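Local coordinates for protein complement factor MASP-3 (PDB 3DEM) that probably works as a serine protease of the complement lectin pathway, its CUB1-EGF-CUB2 region binding calcium and interacting with mannan-binding lectin and ficolins, at residues H156-N159 against R160-R163; S180-F183 against P184-Y187. One frame throughout, in Å; residues are numbered along the deposited sequence.

Contact 1: residues H156-N159 against R160-R163; sequences HTDN and RTCR. With NAG (2-acetamido-2-deoxy-beta-D-glucopyranose), chain C.
Asp158 and Thr161 meet through two hydrogen bonds, and a third ties Asp158 to Arg160. OD1 of Asp158 accepts twice: from Arg160 N at 2.9 Å and from Thr161 N, also at 2.9 Å. Both N-H groups come from the same face of the carboxylate plane. The Arg160 donor stands 49° out of that plane. OD2 of Asp158 takes the hydroxyl of Thr161 on its syn lone pair, with OD2 to OG1 at 2.7 Å. Asp158 CG sits between the backbone N and the carbonyl carbon (chi1 58°), which folds the carboxylate back over the chain that follows. Thr161 OG1 also bonds to Ser190 OG. Two backbone bonds fix the loop. Asn159 N reaches His156 O and closes a type I beta turn from His156 to Asn159. His156 N donates to Thr161 O at 2.8 Å, with an N-H...O angle of 165°. This is the tip of the small two-stranded sheet, 154-155 with 162-163, in the calcium-binding EGF domain. Cys162 pairs there with Cys149 in a disulfide. Charge and water act at the sides. Arg160 NH2 is 4.0 Å from Asp158 OD2, but the oxygen lies well off the guanidinium plane, so the two attract by charge without a hydrogen bond. The His156 ring stands almost perpendicular to the Arg163 guanidinium. One water links them, 2.8 Å from His156 ND1 and accepting from Arg163 NE. Arg163 NH1 forms a salt bridge with Glu165. One covalent link leaves the turn: Asn159 ND2 carries C1 of an N-acetylglucosamine, an N-linked glycan.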
ATOM      1  N   HIS A 156     -27.525   3.986   2.240  1.00 40.26           N
ATOM      2  CA  HIS A 156     -28.303   5.196   2.478  1.00 40.23           C
ATOM      3  C   HIS A 156     -27.610   6.437   1.906  1.00 40.26           C
ATOM      4  O   HIS A 156     -26.476   6.366   1.445  1.00 40.14           O
ATOM      5  CB  HIS A 156     -28.553   5.351   3.986  1.00 40.27           C
ATOM      6  CG  HIS A 156     -29.526   6.433   4.341  1.00 40.25           C
ATOM      7  ND1 HIS A 156     -30.770   6.542   3.756  1.00 40.47           N
ATOM      8  CD2 HIS A 156     -29.446   7.440   5.244  1.00 40.26           C
ATOM      9  CE1 HIS A 156     -31.406   7.582   4.269  1.00 40.23           C
ATOM     10  NE2 HIS A 156     -30.627   8.140   5.177  1.00 39.96           N
ATOM     11  N   THR A 157     -28.296   7.576   1.946  1.00 40.31           N
ATOM     12  CA  THR A 157     -27.763   8.814   1.383  1.00 40.38           C
ATOM     13  C   THR A 157     -26.570   9.373   2.164  1.00 40.42           C
ATOM     14  O   THR A 157     -25.911  10.313   1.720  1.00 40.30           O
ATOM     15  CB  THR A 157     -28.847   9.893   1.265  1.00 40.30           C
ATOM     16  OG1 THR A 157     -29.606   9.937   2.477  1.00 40.40           O
ATOM     17  CG2 THR A 157     -29.776   9.581   0.104  1.00 40.35           C
ATOM     18  N   ASP A 158     -26.294   8.789   3.326  1.00 40.40           N
ATOM     19  CA  ASP A 158     -25.128   9.176   4.113  1.00 40.36           C
ATOM     20  C   ASP A 158     -23.888   8.408   3.650  1.00 40.46           C
ATOM     21  O   ASP A 158     -22.789   8.615   4.166  1.00 40.46           O
ATOM     22  CB  ASP A 158     -25.382   8.957   5.611  1.00 40.30           C
ATOM     23  CG  ASP A 158     -25.730   7.510   5.950  1.00 40.24           C
ATOM     24  OD1 ASP A 158     -25.571   6.620   5.086  1.00 39.86           O
ATOM     25  OD2 ASP A 158     -26.166   7.263   7.095  1.00 40.05           O
ATOM     26  N   ASN A 159     -24.085   7.523   2.674  1.00 40.41           N
ATOM     27  CA  ASN A 159     -23.009   6.725   2.090  1.00 40.52           C
ATOM     28  C   ASN A 159     -22.389   5.763   3.089  1.00 40.51           C
ATOM     29  O   ASN A 159     -21.274   5.296   2.902  1.00 40.43           O
ATOM     30  CB  ASN A 159     -21.921   7.628   1.501  1.00 40.58           C
ATOM     31  CG  ASN A 159     -22.397   8.393   0.286  1.00 41.03           C
ATOM     32  OD1 ASN A 159     -23.158   7.874  -0.531  1.00 41.46           O
ATOM     33  ND2 ASN A 159     -21.951   9.635   0.161  1.00 41.87           N
ATOM     34  N   ARG A 160     -23.127   5.448   4.143  1.00 40.59           N
ATOM     35  CA  ARG A 160     -22.533   4.769   5.277  1.00 40.59           C
ATOM     36  C   ARG A 160     -23.436   3.687   5.863  1.00 40.61           C
ATOM     37  O   ARG A 160     -23.012   2.546   6.038  1.00 40.61           O
ATOM     38  CB  ARG A 160     -22.178   5.807   6.341  1.00 40.70           C
ATOM     39  CG  ARG A 160     -21.385   5.278   7.497  1.00 40.88           C
ATOM     40  CD  ARG A 160     -20.893   6.420   8.371  1.00 41.12           C
ATOM     41  NE  ARG A 160     -21.978   7.285   8.827  1.00 40.96           N
ATOM     42  CZ  ARG A 160     -22.746   7.023   9.880  1.00 41.35           C
ATOM     43  NH1 ARG A 160     -22.548   5.913  10.579  1.00 41.32           N
ATOM     44  NH2 ARG A 160     -23.714   7.867  10.237  1.00 40.86           N
ATOM     45  N   THR A 161     -24.679   4.043   6.172  1.00 40.54           N
ATOM     46  CA  THR A 161     -25.600   3.080   6.763  1.00 40.31           C
ATOM     47  C   THR A 161     -26.409   2.313   5.719  1.00 40.25           C
ATOM     48  O   THR A 161     -26.542   2.743   4.572  1.00 40.09           O
ATOM     49  CB  THR A 161     -26.527   3.730   7.817  1.00 40.27           C
ATOM     50  OG1 THR A 161     -27.294   4.773   7.214  1.00 40.33           O
ATOM     51  CG2 THR A 161     -25.707   4.305   8.954  1.00 40.02           C
ATOM     52  N   CYS A 162     -26.940   1.168   6.136  1.00 40.17           N
ATOM     53  CA  CYS A 162     -27.587   0.242   5.224  1.00 40.27           C
ATOM     54  C   CYS A 162     -29.062   0.031   5.574  1.00 40.35           C
ATOM     55  O   CYS A 162     -29.384  -0.629   6.564  1.00 40.36           O
ATOM     56  CB  CYS A 162     -26.838  -1.088   5.250  1.00 40.40           C
ATOM     57  SG  CYS A 162     -25.105  -0.963   4.725  1.00 40.57           S
ATOM     58  N   ARG A 163     -29.947   0.593   4.756  1.00 40.32           N
ATOM     59  CA  ARG A 163     -31.388   0.498   4.980  1.00 40.41           C
ATOM     60  C   ARG A 163     -31.991  -0.626   4.147  1.00 40.48           C
ATOM     61  O   ARG A 163     -31.288  -1.275   3.382  1.00 40.52           O
ATOM     62  CB  ARG A 163     -32.075   1.829   4.642  1.00 40.18           C
ATOM     63  CG  ARG A 163     -32.055   2.200   3.163  1.00 40.15           C
ATOM     64  CD  ARG A 163     -33.002   3.361   2.874  1.00 40.33           C
ATOM     65  NE  ARG A 163     -33.171   3.587   1.440  1.00 40.69           N
ATOM     66  CZ  ARG A 163     -34.051   2.942   0.678  1.00 40.91           C
ATOM     67  NH1 ARG A 163     -34.849   2.024   1.214  1.00 40.27           N
ATOM     68  NH2 ARG A 163     -34.136   3.216  -0.621  1.00 40.31           N
TER
HETATM   69  C1  NAG C1001     -22.323  10.168  -1.129  1.00 44.82           C
HETATM   70  C2  NAG C1001     -21.796  11.468  -0.509  1.00 44.78           C
HETATM   71  C3  NAG C1001     -21.607  12.514  -1.600  1.00 45.37           C
HETATM   72  C4  NAG C1001     -20.559  11.929  -2.537  1.00 46.05           C
HETATM   73  C5  NAG C1001     -21.208  10.697  -3.174  1.00 46.50           C
HETATM   74  C6  NAG C1001     -20.370  10.083  -4.295  1.00 47.24           C
HETATM   75  C7  NAG C1001     -22.203  12.492   1.655  1.00 45.03           C
HETATM   76  C8  NAG C1001     -23.230  12.982   2.637  1.00 44.91           C
HETATM   77  N2  NAG C1001     -22.680  11.940   0.540  1.00 44.77           N
HETATM   78  O3  NAG C1001     -21.207  13.768  -1.085  1.00 45.90           O
HETATM   79  O4  NAG C1001     -20.126  12.887  -3.485  1.00 46.00           O
HETATM   80  O5  NAG C1001     -21.464   9.717  -2.171  1.00 46.04           O
HETATM   81  O6  NAG C1001     -21.001   8.876  -4.693  1.00 48.53           O
HETATM   82  O7  NAG C1001     -20.995  12.607   1.887  1.00 44.91           O
HETATM   83  O   HOH W   1     -31.499   6.007   1.084  1.00 35.48           O

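Contact 2: residues S180-F183 against P184-Y187; sequences SPDF and PNPY
Asp182 O is gripped twice by Asn185. The main bond comes from Asn185 N at 2.8 Å, with the donor tilted 25° from the carbonyl plane. Asn185 ND2 adds a weak bond to the same oxygen. It also makes a weak bond to Asp182 OD1 at 3.4 Å, so one amide nitrogen spans a carbonyl and a carboxylate. The carboxylate and amide planes are clearly turned from each other. Asn185 CG lies anti to its carbonyl carbon (chi1 -59°), which brings the amide back beside Asp182. The second carboxylate oxygen is served by water. That water donates to Asp182 OD2 at 2.8 Å and to Pro186 O at 2.7 Å. Phe183 N bonds to Ser180 O and closes a type II beta turn. Pro184 O accepts from Arg269 NE. The hydroxyl of Ser180 is paired with Trp271 N. The OH of Tyr187 bonds to Asp226 OD2 and to Glu216 N. Its ring meets Phe260 edge-to-face.

The peptide before Pro184 is cis. It folds the proline back over the Phe183 ring in a CH-pi contact. Pro184 CB stands 3.7 Å from the ring centroid and only 2° off the ring normal. Pro181 CD rests lightly near Tyr187 CB, and Pro181 also packs on Cys193 and Tyr195 of strand 192-198. This turn lies in the loop between strands 175-179 and 192-198 of the CUB beta sandwich. Through the carboxylate of Asp226 and the backbone N of Glu216, two residues of one calcium site, Tyr187 links the turn to the calcium-binding end of a CUB domain.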
ATOM      1  N   SER A 180     -40.640  -6.104  12.810  1.00 40.48           N
ATOM      2  CA  SER A 180     -39.555  -5.306  12.271  1.00 40.33           C
ATOM      3  C   SER A 180     -38.698  -6.192  11.362  1.00 40.25           C
ATOM      4  O   SER A 180     -38.669  -7.408  11.524  1.00 40.11           O
ATOM      5  CB  SER A 180     -38.716  -4.732  13.414  1.00 40.43           C
ATOM      6  OG  SER A 180     -38.276  -5.761  14.286  1.00 40.35           O
ATOM      7  N   PRO A 181     -38.008  -5.589  10.382  1.00 40.46           N
ATOM      8  CA  PRO A 181     -37.228  -6.409   9.448  1.00 40.49           C
ATOM      9  C   PRO A 181     -36.149  -7.235  10.149  1.00 40.50           C
ATOM     10  O   PRO A 181     -35.420  -6.712  10.993  1.00 40.71           O
ATOM     11  CB  PRO A 181     -36.596  -5.371   8.511  1.00 40.35           C
ATOM     12  CG  PRO A 181     -37.453  -4.153   8.652  1.00 40.31           C
ATOM     13  CD  PRO A 181     -37.918  -4.153  10.066  1.00 40.32           C
ATOM     14  N   ASP A 182     -36.074  -8.517   9.804  1.00 40.60           N
ATOM     15  CA  ASP A 182     -35.070  -9.437  10.356  1.00 40.77           C
ATOM     16  C   ASP A 182     -35.265  -9.764  11.852  1.00 40.69           C
ATOM     17  O   ASP A 182     -34.395 -10.372  12.474  1.00 40.58           O
ATOM     18  CB  ASP A 182     -33.647  -8.915  10.091  1.00 40.75           C
ATOM     19  CG  ASP A 182     -32.639 -10.039   9.881  1.00 41.40           C
ATOM     20  OD1 ASP A 182     -33.061 -11.210   9.732  1.00 41.70           O
ATOM     21  OD2 ASP A 182     -31.419  -9.757   9.864  1.00 42.09           O
ATOM     22  N   PHE A 183     -36.407  -9.370  12.420  1.00 40.61           N
ATOM     23  CA  PHE A 183     -36.730  -9.698  13.814  1.00 40.53           C
ATOM     24  C   PHE A 183     -36.471 -11.173  14.106  1.00 40.42           C
ATOM     25  O   PHE A 183     -36.828 -12.030  13.298  1.00 40.47           O
ATOM     26  CB  PHE A 183     -38.201  -9.369  14.119  1.00 40.50           C
ATOM     27  CG  PHE A 183     -38.631  -9.732  15.522  1.00 40.38           C
ATOM     28  CD1 PHE A 183     -38.462  -8.832  16.568  1.00 40.19           C
ATOM     29  CD2 PHE A 183     -39.201 -10.970  15.794  1.00 40.61           C
ATOM     30  CE1 PHE A 183     -38.847  -9.152  17.861  1.00 40.00           C
ATOM     31  CE2 PHE A 183     -39.592 -11.306  17.091  1.00 40.84           C
ATOM     32  CZ  PHE A 183     -39.418 -10.382  18.127  1.00 40.75           C
ATOM     33  N   PRO A 184     -35.873 -11.480  15.275  1.00 40.48           N
ATOM     34  CA  PRO A 184     -35.424 -10.565  16.321  1.00 40.38           C
ATOM     35  C   PRO A 184     -33.936 -10.191  16.232  1.00 40.53           C
ATOM     36  O   PRO A 184     -33.320  -9.854  17.243  1.00 40.46           O
ATOM     37  CB  PRO A 184     -35.675 -11.375  17.593  1.00 40.38           C
ATOM     38  CG  PRO A 184     -35.378 -12.811  17.161  1.00 40.30           C
ATOM     39  CD  PRO A 184     -35.639 -12.887  15.659  1.00 40.38           C
ATOM     40  N   ASN A 185     -33.360 -10.255  15.038  1.00 40.48           N
ATOM     41  CA  ASN A 185     -32.028  -9.705  14.830  1.00 40.46           C
ATOM     42  C   ASN A 185     -32.123  -8.180  14.770  1.00 40.39           C
ATOM     43  O   ASN A 185     -33.209  -7.638  14.562  1.00 40.37           O
ATOM     44  CB  ASN A 185     -31.404 -10.275  13.556  1.00 40.41           C
ATOM     45  CG  ASN A 185     -31.286 -11.782  13.598  1.00 40.40           C
ATOM     46  OD1 ASN A 185     -30.522 -12.331  14.389  1.00 40.38           O
ATOM     47  ND2 ASN A 185     -32.050 -12.461  12.751  1.00 40.51           N
ATOM     48  N   PRO A 186     -30.999  -7.479  14.985  1.00 40.30           N
ATOM     49  CA  PRO A 186     -31.034  -6.018  14.920  1.00 40.39           C
ATOM     50  C   PRO A 186     -31.748  -5.501  13.664  1.00 40.37           C
ATOM     51  O   PRO A 186     -31.415  -5.903  12.558  1.00 40.60           O
ATOM     52  CB  PRO A 186     -29.549  -5.637  14.887  1.00 40.32           C
ATOM     53  CG  PRO A 186     -28.867  -6.748  15.620  1.00 40.31           C
ATOM     54  CD  PRO A 186     -29.654  -7.995  15.302  1.00 40.29           C
ATOM     55  N   TYR A 187     -32.725  -4.618  13.834  1.00 40.33           N
ATOM     56  CA  TYR A 187     -33.407  -4.036  12.676  1.00 40.43           C
ATOM     57  C   TYR A 187     -32.515  -3.055  11.912  1.00 40.50           C
ATOM     58  O   TYR A 187     -31.654  -2.399  12.506  1.00 40.66           O
ATOM     59  CB  TYR A 187     -34.734  -3.381  13.071  1.00 40.12           C
ATOM     60  CG  TYR A 187     -34.668  -2.367  14.190  1.00 40.43           C
ATOM     61  CD1 TYR A 187     -34.243  -1.059  13.959  1.00 40.47           C
ATOM     62  CD2 TYR A 187     -35.080  -2.700  15.471  1.00 40.55           C
ATOM     63  CE1 TYR A 187     -34.206  -0.122  14.985  1.00 40.30           C
ATOM     64  CE2 TYR A 187     -35.051  -1.771  16.503  1.00 40.40           C
ATOM     65  CZ  TYR A 187     -34.610  -0.486  16.257  1.00 40.42           C
ATOM     66  OH  TYR A 187     -34.581   0.426  17.293  1.00 40.10           O
TER
HETATM   67  O   HOH W   2     -29.981  -7.946  11.412  1.00 37.19           O

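Following the chain, contact 1 comes first. Residues 156-163 turn the chain between strands 154-155 and 162-163 and close a hairpin of the EGF domain. The chain then enters the second CUB domain. Strand 175-179, at one edge of a four-stranded sheet, leads into contact 2. Residues 180-187 there shape the first two thirds of the loop toward strand 192-198 of the facing sheet. The contacts are in series and neither nest nor cross. Their centres are 18 Å apart and their nearest atoms about 7 Å apart, without touching. Farther along, the loop holding contact 2 reaches the EGF hairpin through Ser190, at the domain junction.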